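Local structure of ABC transporter (Caldanaerobius, 4G68) at residues Met209-Glu214 with Arg301-Ile305; Asp199-Met204 with His404-Ala409. The protein probably serves as the extracellular solute-binding component of an ABC transporter, capturing xylan-derived sugars for uptake by a thermophilic bacterium. All blocks are in the same frame, centred on the assembly; numbering follows the deposited sequence.

Interaction 1: residues Met209-Glu214 with Arg301-Ile305; sequences MIALRE and RFPTI
Arg213 reaches from helix 201-215 to the loop after strand 297-300 and donates to two successive backbone carbonyls, those of Phe302 and Pro303. This two-pronged hydrogen bonding ties helix to loop within the periplasmic-binding-protein fold. Arg213 NH2 bonds to Phe302 O at 2.9 Å and is nearly straight, 168° at the hydrogen. Arg213 NE bonds to Pro303 O at 3.0 Å and is more bent, at 142°. Both oxygens lie close to the guanidinium plane, yet each donor stands above the plane of its carbonyl. The third nitrogen, NH1, bonds to Glu314 O, so the buried charged group is gripped through all three nitrogens. The chain bends at CB-CG (chi2 -90°), which carries the guanidinium along the loop.

The apolar part centres on Phe302. Met209 CG sits over one face of the Phe302 ring, 3.6 Å from its centroid, in a CH-pi contact. Met209 SD makes an oblique Met-aromatic contact with the same ring and also lies over the centre of the Arg213 guanidinium. Pro303 CD, the neighbour in the loop, lies against the opposite face near the rim, and Phe276 meets the ring edge-to-face. Farther along, Ile210 CG2 touches Ile305 CD1 at 3.9 Å. Glu214, salt-bridged to Lys241, passes across the other branch of this isoleucine, with OE1 3.6 Å from Ile305 CG2.

Interaction 2: residues Asp199-Met204 with His404-Ala409; sequences DEWPGM and HKDLVA
Glu200 and Asp406 bring their carboxylates together in plain helix-to-helix packing: Glu200, at the N-cap position of helix 201-215, lies against the side of helix 398-412. Glu200 OE1 lies 2.7 Å from Asp406 OD1, and the two carboxylate planes are 82° apart. So short a distance suggests that one of the acids probably holds a proton. Asp406 OD1 accepts a hydrogen bond from Gln402 NE2. A water links Glu200 OE1 and Lys405 NZ through two weak bonds. Glu200 OE2 faces Ala409 CB at 3.9 Å. An alanine in place of Glu200 would probably leave Asp406 without its close acid partner and Lys405 without the water link to a carboxylate.

The remaining contacts are van der Waals packing, centred on Met204. Met204 CG and SD both lie 3.5 Å from His404 CD2. The sulfur approaches the imidazole obliquely, while His404 NE2 is bonded to Asp208 OD1. Met204 SD also meets Lys405 CG at 3.9 Å. With its CG1 anti to the backbone N (chi1 165°), Val408 reaches Gly203 O and Met204 CA.

Around this helix pair, Trp392 stacks on His404, helix 418-429 touches His404 and Leu407, and helix 392-395 touches Trp201, Met204 and Lys405.

Both contacts use helix 201-215. Interaction 2 takes its first turn and the residues just before it, and interaction 1 takes its last turns. Their centres are about 17 Å apart, and their nearest atoms about 5 Å, without touching. In chain order, 199-204 comes first, followed by 209-214, 301-305 and 404-409, so interaction 1 falls within the longer span bridged by interaction 2. The helix is thus joined at one end to helix 398-412, near the C-terminus, and at the other to the loop between strands 297-300 and 317-325, which belong to the mixed sheet. Parts distant in sequence meet on one helix of this probable solute-binding protein.

Interaction 1: residues Met209-Glu214 with Arg301-Ile305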
loop_
_atom_site.group_PDB
_atom_site.type_symbol
_atom_site.label_atom_id
_atom_site.label_comp_id
_atom_site.label_asym_id
_atom_site.label_seq_id
_atom_site.Cartn_x
_atom_site.Cartn_y
_atom_site.Cartn_z
ATOM N N MET C 209 -5.466 9.918 3.339
ATOM C CA MET C 209 -5.466 9.822 4.809
ATOM C C MET C 209 -6.137 11.025 5.427
ATOM O O MET C 209 -6.917 10.881 6.373
ATOM C CB MET C 209 -4.065 9.717 5.438
ATOM C CG MET C 209 -4.089 10.355 6.864
ATOM S SD MET C 209 -4.975 9.241 8.008
ATOM C CE MET C 209 -4.162 7.713 7.499
ATOM N N ILE C 210 -5.783 12.208 4.919
ATOM C CA ILE C 210 -6.319 13.428 5.458
ATOM C C ILE C 210 -7.830 13.466 5.218
ATOM O O ILE C 210 -8.569 13.729 6.185
ATOM C CB ILE C 210 -5.588 14.712 4.950
ATOM C CG1 ILE C 210 -4.053 14.644 5.197
ATOM C CG2 ILE C 210 -6.259 15.948 5.583
ATOM C CD1 ILE C 210 -3.226 15.582 4.247
ATOM N N ALA C 211 -8.298 13.115 4.003
ATOM C CA ALA C 211 -9.786 12.960 3.713
ATOM C C ALA C 211 -10.427 11.983 4.692
ATOM O O ALA C 211 -11.544 12.193 5.191
ATOM C CB ALA C 211 -10.025 12.537 2.243
ATOM N N LEU C 212 -9.728 10.909 5.022
ATOM C CA LEU C 212 -10.331 9.952 6.044
ATOM C C LEU C 212 -10.455 10.547 7.424
ATOM O O LEU C 212 -11.488 10.373 8.139
ATOM C CB LEU C 212 -9.564 8.662 6.070
ATOM C CG LEU C 212 -9.967 7.396 6.802
ATOM C CD1 LEU C 212 -8.772 6.450 6.761
ATOM C CD2 LEU C 212 -10.252 7.595 8.252
ATOM N N ARG C 213 -9.445 11.330 7.803
ATOM C CA ARG C 213 -9.529 12.047 9.054
ATOM C C ARG C 213 -10.597 13.157 9.044
ATOM O O ARG C 213 -11.276 13.310 10.051
ATOM C CB ARG C 213 -8.181 12.606 9.433
ATOM C CG ARG C 213 -7.223 11.495 9.758
ATOM C CD ARG C 213 -7.285 11.153 11.184
ATOM N NE ARG C 213 -6.186 10.242 11.578
ATOM C CZ ARG C 213 -6.257 8.903 11.571
ATOM N NH1 ARG C 213 -7.395 8.305 11.199
ATOM N NH2 ARG C 213 -5.213 8.166 12.003
ATOM N N GLU C 214 -10.754 13.880 7.925
ATOM C CA GLU C 214 -11.725 15.029 7.834
ATOM C C GLU C 214 -13.192 14.590 7.780
ATOM O O GLU C 214 -14.085 15.200 8.411
ATOM C CB GLU C 214 -11.469 15.928 6.624
ATOM C CG GLU C 214 -10.134 16.706 6.562
ATOM C CD GLU C 214 -10.116 17.971 7.426
ATOM O OE1 GLU C 214 -10.801 18.006 8.482
ATOM O OE2 GLU C 214 -9.366 18.920 7.079
ATOM N N ARG C 301 0.288 6.060 14.228
ATOM C CA ARG C 301 -0.892 6.443 13.471
ATOM C C ARG C 301 -0.728 7.815 12.894
ATOM O O ARG C 301 0.050 8.628 13.425
ATOM C CB ARG C 301 -2.093 6.509 14.397
ATOM C CG ARG C 301 -2.609 5.128 14.735
ATOM C CD ARG C 301 -3.868 5.229 15.553
ATOM N NE ARG C 301 -4.155 3.879 15.957
ATOM C CZ ARG C 301 -4.047 3.453 17.198
ATOM N NH1 ARG C 301 -3.688 4.317 18.152
ATOM N NH2 ARG C 301 -4.320 2.186 17.474
ATOM N N PHE C 302 -1.458 8.106 11.832
ATOM C CA PHE C 302 -1.499 9.513 11.363
ATOM C C PHE C 302 -2.203 10.292 12.467
ATOM O O PHE C 302 -3.041 9.711 13.174
ATOM C CB PHE C 302 -2.189 9.657 10.006
ATOM C CG PHE C 302 -1.921 10.989 9.340
ATOM C CD1 PHE C 302 -0.744 11.212 8.563
ATOM C CD2 PHE C 302 -2.802 12.064 9.564
ATOM C CE1 PHE C 302 -0.501 12.445 7.976
ATOM C CE2 PHE C 302 -2.554 13.302 8.990
ATOM C CZ PHE C 302 -1.428 13.490 8.191
ATOM N N PRO C 303 -1.808 11.570 12.672
ATOM C CA PRO C 303 -2.376 12.387 13.720
ATOM C C PRO C 303 -3.883 12.663 13.553
ATOM O O PRO C 303 -4.455 12.577 12.433
ATOM C CB PRO C 303 -1.613 13.716 13.580
ATOM C CG PRO C 303 -0.283 13.374 13.037
ATOM C CD PRO C 303 -0.510 12.143 12.201
ATOM N N THR C 304 -4.513 12.976 14.687
ATOM C CA THR C 304 -5.864 13.477 14.705
ATOM C C THR C 304 -5.992 14.851 14.089
ATOM O O THR C 304 -5.050 15.637 14.090
ATOM C CB THR C 304 -6.359 13.544 16.146
ATOM O OG1 THR C 304 -5.454 14.356 16.898
ATOM C CG2 THR C 304 -6.343 12.131 16.750
ATOM N N ILE C 305 -7.178 15.139 13.581
ATOM C CA ILE C 305 -7.463 16.439 12.954
ATOM C C ILE C 305 -8.646 17.047 13.672
ATOM O O ILE C 305 -9.731 16.449 13.657
ATOM C CB ILE C 305 -7.678 16.310 11.430
ATOM C CG1 ILE C 305 -6.356 15.784 10.811
ATOM C CG2 ILE C 305 -8.140 17.639 10.826
ATOM C CD1 ILE C 305 -6.507 15.229 9.426
#

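Interaction 2: residues Asp199-Met204 with His404-Ala409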
loop_
_atom_site.group_PDB
_atom_site.type_symbol
_atom_site.label_atom_id
_atom_site.label_comp_id
_atom_site.label_asym_id
_atom_site.label_seq_id
_atom_site.Cartn_x
_atom_site.Cartn_y
_atom_site.Cartn_z
ATOM N N ASP C 199 5.538 9.214 -9.375
ATOM C CA ASP C 199 4.606 8.201 -9.764
ATOM C C ASP C 199 3.254 8.465 -9.131
ATOM O O ASP C 199 2.375 7.665 -9.265
ATOM C CB ASP C 199 5.192 6.787 -9.452
ATOM C CG ASP C 199 6.496 6.501 -10.248
ATOM O OD1 ASP C 199 6.464 6.654 -11.489
ATOM O OD2 ASP C 199 7.549 6.101 -9.668
ATOM N N GLU C 200 3.094 9.620 -8.460
ATOM C CA GLU C 200 1.789 10.149 -7.913
ATOM C C GLU C 200 1.081 9.390 -6.792
ATOM O O GLU C 200 0.430 10.000 -5.924
ATOM C CB GLU C 200 0.798 10.467 -9.040
ATOM C CG GLU C 200 1.517 11.145 -10.201
ATOM C CD GLU C 200 0.569 11.635 -11.272
ATOM O OE1 GLU C 200 -0.570 11.126 -11.338
ATOM O OE2 GLU C 200 0.974 12.554 -12.040
ATOM N N TRP C 201 1.147 8.056 -6.844
ATOM C CA TRP C 201 0.539 7.290 -5.797
ATOM C C TRP C 201 1.094 7.575 -4.389
ATOM O O TRP C 201 0.327 7.690 -3.491
ATOM C CB TRP C 201 0.375 5.790 -6.141
ATOM C CG TRP C 201 1.644 5.048 -6.108
ATOM C CD1 TRP C 201 2.482 4.721 -7.176
ATOM C CD2 TRP C 201 2.327 4.578 -4.916
ATOM N NE1 TRP C 201 3.593 4.071 -6.734
ATOM C CE2 TRP C 201 3.561 3.947 -5.376
ATOM C CE3 TRP C 201 2.011 4.552 -3.542
ATOM C CZ2 TRP C 201 4.474 3.385 -4.487
ATOM C CZ3 TRP C 201 2.920 3.987 -2.679
ATOM C CH2 TRP C 201 4.124 3.404 -3.140
ATOM N N PRO C 202 2.401 7.745 -4.203
ATOM C CA PRO C 202 2.809 7.956 -2.796
ATOM C C PRO C 202 2.201 9.218 -2.136
ATOM O O PRO C 202 1.780 9.142 -0.993
ATOM C CB PRO C 202 4.329 8.026 -2.876
ATOM C CG PRO C 202 4.685 7.377 -4.159
ATOM C CD PRO C 202 3.570 7.745 -5.102
ATOM N N GLY C 203 2.137 10.359 -2.847
ATOM C CA GLY C 203 1.552 11.583 -2.271
ATOM C C GLY C 203 0.056 11.512 -2.101
ATOM O O GLY C 203 -0.557 12.273 -1.270
ATOM N N MET C 204 -0.547 10.662 -2.949
ATOM C CA MET C 204 -1.961 10.413 -2.953
ATOM C C MET C 204 -2.343 9.842 -1.553
ATOM O O MET C 204 -3.252 10.309 -0.975
ATOM C CB MET C 204 -2.245 9.416 -4.096
ATOM C CG MET C 204 -3.645 9.408 -4.629
ATOM S SD MET C 204 -4.268 7.714 -4.975
ATOM C CE MET C 204 -3.919 6.970 -3.351
ATOM N N HIS C 404 -7.795 11.039 -9.927
ATOM C CA HIS C 404 -7.396 11.318 -8.547
ATOM C C HIS C 404 -5.911 11.554 -8.439
ATOM O O HIS C 404 -5.488 12.594 -7.968
ATOM C CB HIS C 404 -7.856 10.187 -7.603
ATOM C CG HIS C 404 -7.614 10.481 -6.127
ATOM N ND1 HIS C 404 -7.809 11.699 -5.591
ATOM C CD2 HIS C 404 -7.137 9.680 -5.116
ATOM C CE1 HIS C 404 -7.485 11.678 -4.309
ATOM N NE2 HIS C 404 -7.086 10.436 -4.002
ATOM N N LYS C 405 -5.106 10.593 -8.903
ATOM C CA LYS C 405 -3.653 10.734 -8.854
ATOM C C LYS C 405 -3.159 11.994 -9.516
ATOM O O LYS C 405 -2.233 12.636 -8.986
ATOM C CB LYS C 405 -2.951 9.528 -9.484
ATOM C CG LYS C 405 -3.038 8.268 -8.650
ATOM C CD LYS C 405 -2.585 7.046 -9.417
ATOM C CE LYS C 405 -1.173 7.128 -9.939
ATOM N NZ LYS C 405 -1.000 5.985 -10.851
ATOM N N ASP C 406 -3.740 12.372 -10.666
ATOM C CA ASP C 406 -3.188 13.547 -11.406
ATOM C C ASP C 406 -3.498 14.863 -10.727
ATOM O O ASP C 406 -2.592 15.754 -10.607
ATOM C CB ASP C 406 -3.656 13.627 -12.867
ATOM C CG ASP C 406 -3.187 12.456 -13.695
ATOM O OD1 ASP C 406 -2.103 11.902 -13.391
ATOM O OD2 ASP C 406 -3.920 12.061 -14.642
ATOM N N LEU C 407 -4.738 14.947 -10.235
ATOM C CA LEU C 407 -5.243 16.094 -9.526
ATOM C C LEU C 407 -4.657 16.259 -8.128
ATOM O O LEU C 407 -4.523 17.354 -7.636
ATOM C CB LEU C 407 -6.782 15.965 -9.397
ATOM C CG LEU C 407 -7.692 16.138 -10.645
ATOM C CD1 LEU C 407 -9.166 15.941 -10.295
ATOM C CD2 LEU C 407 -7.459 17.460 -11.381
ATOM N N VAL C 408 -4.436 15.166 -7.420
ATOM C CA VAL C 408 -3.733 15.332 -6.147
ATOM C C VAL C 408 -2.366 15.881 -6.528
ATOM O O VAL C 408 -1.844 16.745 -5.819
ATOM C CB VAL C 408 -3.664 14.045 -5.262
ATOM C CG1 VAL C 408 -2.616 14.202 -4.138
ATOM C CG2 VAL C 408 -5.020 13.744 -4.630
ATOM N N ALA C 409 -1.770 15.373 -7.615
ATOM C CA ALA C 409 -0.423 15.847 -7.979
ATOM C C ALA C 409 -0.451 17.386 -8.152
ATOM O O ALA C 409 0.323 18.084 -7.532
ATOM C CB ALA C 409 0.115 15.138 -9.215
HETATM O O HOH W 1 0.397 8.217 -12.893
#